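PDB 1M7S: catalase from Pseudomonas syringae, which breaks hydrogen peroxide down into water and oxygen with a heme cofactor, protecting the cell from peroxide damage. Local coordinates for residues T56-I68 with K285-D297. Numbering follows the deposited sequence.
Sequences TGVKGEFTASADI and KKIGQMVLNKNVD
Lys59, Glu61 and Thr63 pair antiparallel with Lys294, Val291 and Gln289 through backbone hydrogen bonds, and the strand axes of 56-64 and 285-295 run at 136° to each other. Thr63 N donates to Gln289 O at 2.8 Å. Asn293 and Lys294 together face Lys59 in a classic beta bulge, and both their N atoms donate to Lys59 O. At the far end Ser65 N reaches Ile287 O from above the carbonyl plane. Gly60 lies against the partner backbone, its CA 3.2 Å from Val291 O in a CA-H...O contact.

Phe62 has CG anti to its backbone N (chi1 165°), which lays the ring along the partner strand. Phe62 CE1 comes within 3.7 Å of Gly288 CA, where the glycine leaves room for the ring. Val58 CG2 meets Leu292 CD1 at 3.7 Å, the two side chains crossing at about a right angle. Ile68 and Ile287 cross likewise, with CG2 to CG2 at 4.0 Å. A water joins Gly57 O, Asn295 OD1 and Val296 N.

Lys59 NZ forms a salt bridge with Glu302. Asp297 OD1 is hydrogen-bonded to His369 NE2 of a second subunit. The pair belongs to the catalase beta barrel: strand 82-90 flanks 56-64, strand 252-260 flanks 285-295, and helix 236-246 packs on Val58 and Asn295.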
loop_
_atom_site.group_PDB
_atom_site.type_symbol
_atom_site.label_atom_id
_atom_site.label_comp_id
_atom_site.label_asym_id
_atom_site.label_seq_id
_atom_site.Cartn_x
_atom_site.Cartn_y
_atom_site.Cartn_z
ATOM N N THR A 56 -7.276 9.176 22.128
ATOM C CA THR A 56 -8.632 8.909 22.570
ATOM C C THR A 56 -9.594 9.863 21.826
ATOM O O THR A 56 -9.307 11.050 21.951
ATOM C CB THR A 56 -8.812 9.226 24.073
ATOM O OG1 THR A 56 -7.780 8.600 24.852
ATOM C CG2 THR A 56 -10.167 8.722 24.562
ATOM N N GLY A 57 -10.668 9.336 21.235
ATOM C CA GLY A 57 -11.566 10.201 20.473
ATOM C C GLY A 57 -12.938 10.166 21.125
ATOM O O GLY A 57 -13.336 9.206 21.779
ATOM N N VAL A 58 -13.571 11.343 21.089
ATOM C CA VAL A 58 -14.913 11.538 21.608
ATOM C C VAL A 58 -15.608 12.569 20.700
ATOM O O VAL A 58 -15.030 13.183 19.813
ATOM C CB VAL A 58 -14.917 12.084 23.035
ATOM C CG1 VAL A 58 -14.359 11.120 24.132
ATOM C CG2 VAL A 58 -14.087 13.355 23.104
ATOM N N LYS A 59 -16.928 12.695 20.916
ATOM C CA LYS A 59 -17.714 13.584 20.054
ATOM C C LYS A 59 -18.474 14.592 20.892
ATOM O O LYS A 59 -18.704 14.319 22.056
ATOM C CB LYS A 59 -18.697 12.694 19.275
ATOM C CG LYS A 59 -18.044 12.006 18.099
ATOM C CD LYS A 59 -18.967 11.222 17.205
ATOM C CE LYS A 59 -19.370 9.899 17.836
ATOM N NZ LYS A 59 -20.017 9.031 16.780
ATOM N N GLY A 60 -18.842 15.736 20.337
ATOM C CA GLY A 60 -19.604 16.696 21.201
ATOM C C GLY A 60 -20.109 17.804 20.219
ATOM O O GLY A 60 -20.373 17.545 19.057
ATOM N N GLU A 61 -20.219 18.995 20.794
ATOM C CA GLU A 61 -20.712 20.113 19.976
ATOM C C GLU A 61 -20.089 21.414 20.451
ATOM O O GLU A 61 -19.796 21.482 21.628
ATOM C CB GLU A 61 -22.253 20.252 20.130
ATOM C CG GLU A 61 -23.083 19.300 19.298
ATOM C CD GLU A 61 -23.786 19.848 18.091
ATOM O OE1 GLU A 61 -24.572 19.118 17.431
ATOM O OE2 GLU A 61 -23.608 21.050 17.772
ATOM N N PHE A 62 -19.946 22.361 19.505
ATOM C CA PHE A 62 -19.414 23.659 19.915
ATOM C C PHE A 62 -20.524 24.694 19.578
ATOM O O PHE A 62 -21.089 24.536 18.485
ATOM C CB PHE A 62 -18.198 24.040 19.068
ATOM C CG PHE A 62 -17.747 25.477 19.122
ATOM C CD1 PHE A 62 -17.076 25.933 20.238
ATOM C CD2 PHE A 62 -18.052 26.344 18.068
ATOM C CE1 PHE A 62 -16.686 27.260 20.294
ATOM C CE2 PHE A 62 -17.694 27.697 18.143
ATOM C CZ PHE A 62 -16.995 28.136 19.256
ATOM N N THR A 63 -20.708 25.599 20.504
ATOM C CA THR A 63 -21.726 26.646 20.223
ATOM C C THR A 63 -21.059 28.012 20.308
ATOM O O THR A 63 -20.536 28.341 21.353
ATOM C CB THR A 63 -22.896 26.455 21.200
ATOM O OG1 THR A 63 -23.555 25.211 20.865
ATOM C CG2 THR A 63 -23.925 27.578 21.022
ATOM N N ALA A 64 -21.073 28.787 19.232
ATOM C CA ALA A 64 -20.505 30.134 19.340
ATOM C C ALA A 64 -21.396 31.097 20.124
ATOM O O ALA A 64 -22.631 30.974 20.149
ATOM C CB ALA A 64 -20.224 30.688 17.973
ATOM N N SER A 65 -20.767 32.131 20.685
ATOM C CA SER A 65 -21.533 33.057 21.512
ATOM C C SER A 65 -21.180 34.526 21.382
ATOM O O SER A 65 -21.585 35.265 22.301
ATOM C CB SER A 65 -21.364 32.677 22.988
ATOM O OG SER A 65 -20.006 32.730 23.397
ATOM N N ALA A 66 -20.402 34.941 20.398
ATOM C CA ALA A 66 -20.057 36.359 20.347
ATOM C C ALA A 66 -20.166 36.865 18.918
ATOM O O ALA A 66 -20.263 36.068 17.989
ATOM C CB ALA A 66 -18.624 36.555 20.865
ATOM N N ASP A 67 -20.094 38.187 18.796
ATOM C CA ASP A 67 -20.100 38.797 17.472
ATOM C C ASP A 67 -18.644 39.016 17.065
ATOM O O ASP A 67 -18.004 39.962 17.582
ATOM C CB ASP A 67 -20.806 40.160 17.450
ATOM C CG ASP A 67 -20.773 40.792 16.073
ATOM O OD1 ASP A 67 -21.263 41.952 15.947
ATOM O OD2 ASP A 67 -20.296 40.201 15.080
ATOM N N ILE A 68 -18.107 38.165 16.212
ATOM C CA ILE A 68 -16.740 38.381 15.729
ATOM C C ILE A 68 -16.759 38.448 14.209
ATOM O O ILE A 68 -15.772 38.220 13.495
ATOM C CB ILE A 68 -15.644 37.456 16.272
ATOM C CG1 ILE A 68 -15.967 35.988 15.996
ATOM C CG2 ILE A 68 -15.374 37.688 17.765
ATOM C CD1 ILE A 68 -14.754 35.093 16.215
ATOM N N LYS A 285 -10.845 37.252 24.633
ATOM C CA LYS A 285 -12.276 37.426 24.482
ATOM C C LYS A 285 -12.941 36.059 24.266
ATOM O O LYS A 285 -12.512 35.301 23.410
ATOM C CB LYS A 285 -12.575 38.327 23.269
ATOM C CG LYS A 285 -14.016 38.308 22.776
ATOM C CD LYS A 285 -14.325 39.298 21.676
ATOM C CE LYS A 285 -15.854 39.294 21.440
ATOM N NZ LYS A 285 -16.281 40.494 20.658
ATOM N N LYS A 286 -13.950 35.740 25.082
ATOM C CA LYS A 286 -14.615 34.436 24.895
ATOM C C LYS A 286 -15.489 34.426 23.661
ATOM O O LYS A 286 -16.239 35.407 23.386
ATOM C CB LYS A 286 -15.466 34.129 26.137
ATOM C CG LYS A 286 -16.183 32.787 26.012
ATOM C CD LYS A 286 -16.617 32.270 27.374
ATOM C CE LYS A 286 -17.640 33.160 28.044
ATOM N NZ LYS A 286 -18.422 34.007 27.114
ATOM N N ILE A 287 -15.423 33.386 22.824
ATOM C CA ILE A 287 -16.213 33.326 21.616
ATOM C C ILE A 287 -17.112 32.104 21.489
ATOM O O ILE A 287 -17.843 32.012 20.477
ATOM C CB ILE A 287 -15.344 33.396 20.338
ATOM C CG1 ILE A 287 -14.330 32.232 20.226
ATOM C CG2 ILE A 287 -14.605 34.729 20.269
ATOM C CD1 ILE A 287 -13.726 32.220 18.806
ATOM N N GLY A 288 -17.105 31.225 22.486
ATOM C CA GLY A 288 -17.973 30.040 22.377
ATOM C C GLY A 288 -17.615 29.033 23.494
ATOM O O GLY A 288 -16.707 29.252 24.286
ATOM N N GLN A 289 -18.272 27.884 23.369
ATOM C CA GLN A 289 -18.127 26.828 24.382
ATOM C C GLN A 289 -18.319 25.479 23.718
ATOM O O GLN A 289 -19.197 25.275 22.876
ATOM C CB GLN A 289 -19.031 26.999 25.608
ATOM C CG GLN A 289 -18.897 25.870 26.636
ATOM C CD GLN A 289 -19.790 26.142 27.856
ATOM O OE1 GLN A 289 -20.838 25.489 27.923
ATOM N NE2 GLN A 289 -19.435 26.981 28.807
ATOM N N MET A 290 -17.419 24.542 24.119
ATOM C CA MET A 290 -17.520 23.186 23.553
ATOM C C MET A 290 -17.812 22.197 24.693
ATOM O O MET A 290 -17.294 22.337 25.794
ATOM C CB MET A 290 -16.201 22.821 22.843
ATOM C CG MET A 290 -16.193 21.378 22.328
ATOM S SD MET A 290 -14.758 21.047 21.241
ATOM C CE MET A 290 -13.428 21.372 22.354
ATOM N N VAL A 291 -18.685 21.238 24.460
ATOM C CA VAL A 291 -18.978 20.204 25.442
ATOM C C VAL A 291 -18.721 18.868 24.747
ATOM O O VAL A 291 -19.161 18.669 23.635
ATOM C CB VAL A 291 -20.441 20.209 25.960
ATOM C CG1 VAL A 291 -21.406 20.069 24.802
ATOM C CG2 VAL A 291 -20.604 19.131 26.998
ATOM N N LEU A 292 -18.039 17.934 25.393
ATOM C CA LEU A 292 -17.779 16.630 24.790
ATOM C C LEU A 292 -18.705 15.641 25.518
ATOM O O LEU A 292 -18.587 15.492 26.728
ATOM C CB LEU A 292 -16.283 16.277 24.901
ATOM C CG LEU A 292 -15.332 17.274 24.205
ATOM C CD1 LEU A 292 -13.862 16.831 24.245
ATOM C CD2 LEU A 292 -15.780 17.539 22.753
ATOM N N ASN A 293 -19.628 15.064 24.735
ATOM C CA ASN A 293 -20.597 14.257 25.517
ATOM C C ASN A 293 -20.985 12.949 24.898
ATOM O O ASN A 293 -22.032 12.412 25.332
ATOM C CB ASN A 293 -21.843 15.159 25.640
ATOM C CG ASN A 293 -22.356 15.603 24.308
ATOM O OD1 ASN A 293 -23.101 16.614 24.343
ATOM N ND2 ASN A 293 -22.076 14.989 23.176
ATOM N N LYS A 294 -20.164 12.418 23.986
ATOM C CA LYS A 294 -20.517 11.119 23.424
ATOM C C LYS A 294 -19.240 10.282 23.166
ATOM O O LYS A 294 -18.353 10.843 22.529
ATOM C CB LYS A 294 -21.116 11.281 22.055
ATOM C CG LYS A 294 -22.308 10.397 21.711
ATOM C CD LYS A 294 -23.469 11.393 21.539
ATOM C CE LYS A 294 -24.794 10.906 22.117
ATOM N NZ LYS A 294 -25.743 12.083 22.197
ATOM N N ASN A 295 -19.226 9.049 23.616
ATOM C CA ASN A 295 -18.116 8.166 23.264
ATOM C C ASN A 295 -18.314 7.648 21.852
ATOM O O ASN A 295 -19.431 7.619 21.293
ATOM C CB ASN A 295 -17.989 6.977 24.232
ATOM C CG ASN A 295 -17.355 7.444 25.532
ATOM O OD1 ASN A 295 -16.291 8.074 25.552
ATOM N ND2 ASN A 295 -18.011 7.124 26.655
ATOM N N VAL A 296 -17.212 7.223 21.211
ATOM C CA VAL A 296 -17.320 6.660 19.853
ATOM C C VAL A 296 -17.990 5.284 19.857
ATOM O O VAL A 296 -17.997 4.634 20.895
ATOM C CB VAL A 296 -15.921 6.517 19.225
ATOM C CG1 VAL A 296 -15.213 7.882 19.208
ATOM C CG2 VAL A 296 -15.093 5.498 19.994
ATOM N N ASP A 297 -18.434 4.846 18.683
ATOM C CA ASP A 297 -19.036 3.511 18.606
ATOM C C ASP A 297 -17.970 2.461 18.287
ATOM O O ASP A 297 -18.068 1.329 18.781
ATOM C CB ASP A 297 -20.048 3.555 17.466
ATOM C CG ASP A 297 -21.292 4.371 17.851
ATOM O OD1 ASP A 297 -21.804 5.080 16.964
ATOM O OD2 ASP A 297 -21.772 4.292 18.981
HETATM O O HOH W 1 -15.047 7.537 23.125
HETATM O O HOH W 2 -21.211 7.263 19.218
HETATM O O HOH W 3 -19.155 34.958 24.867
HETATM O O HOH W 4 -18.493 33.767 18.568
HETATM O O HOH W 5 -19.232 39.865 21.148
#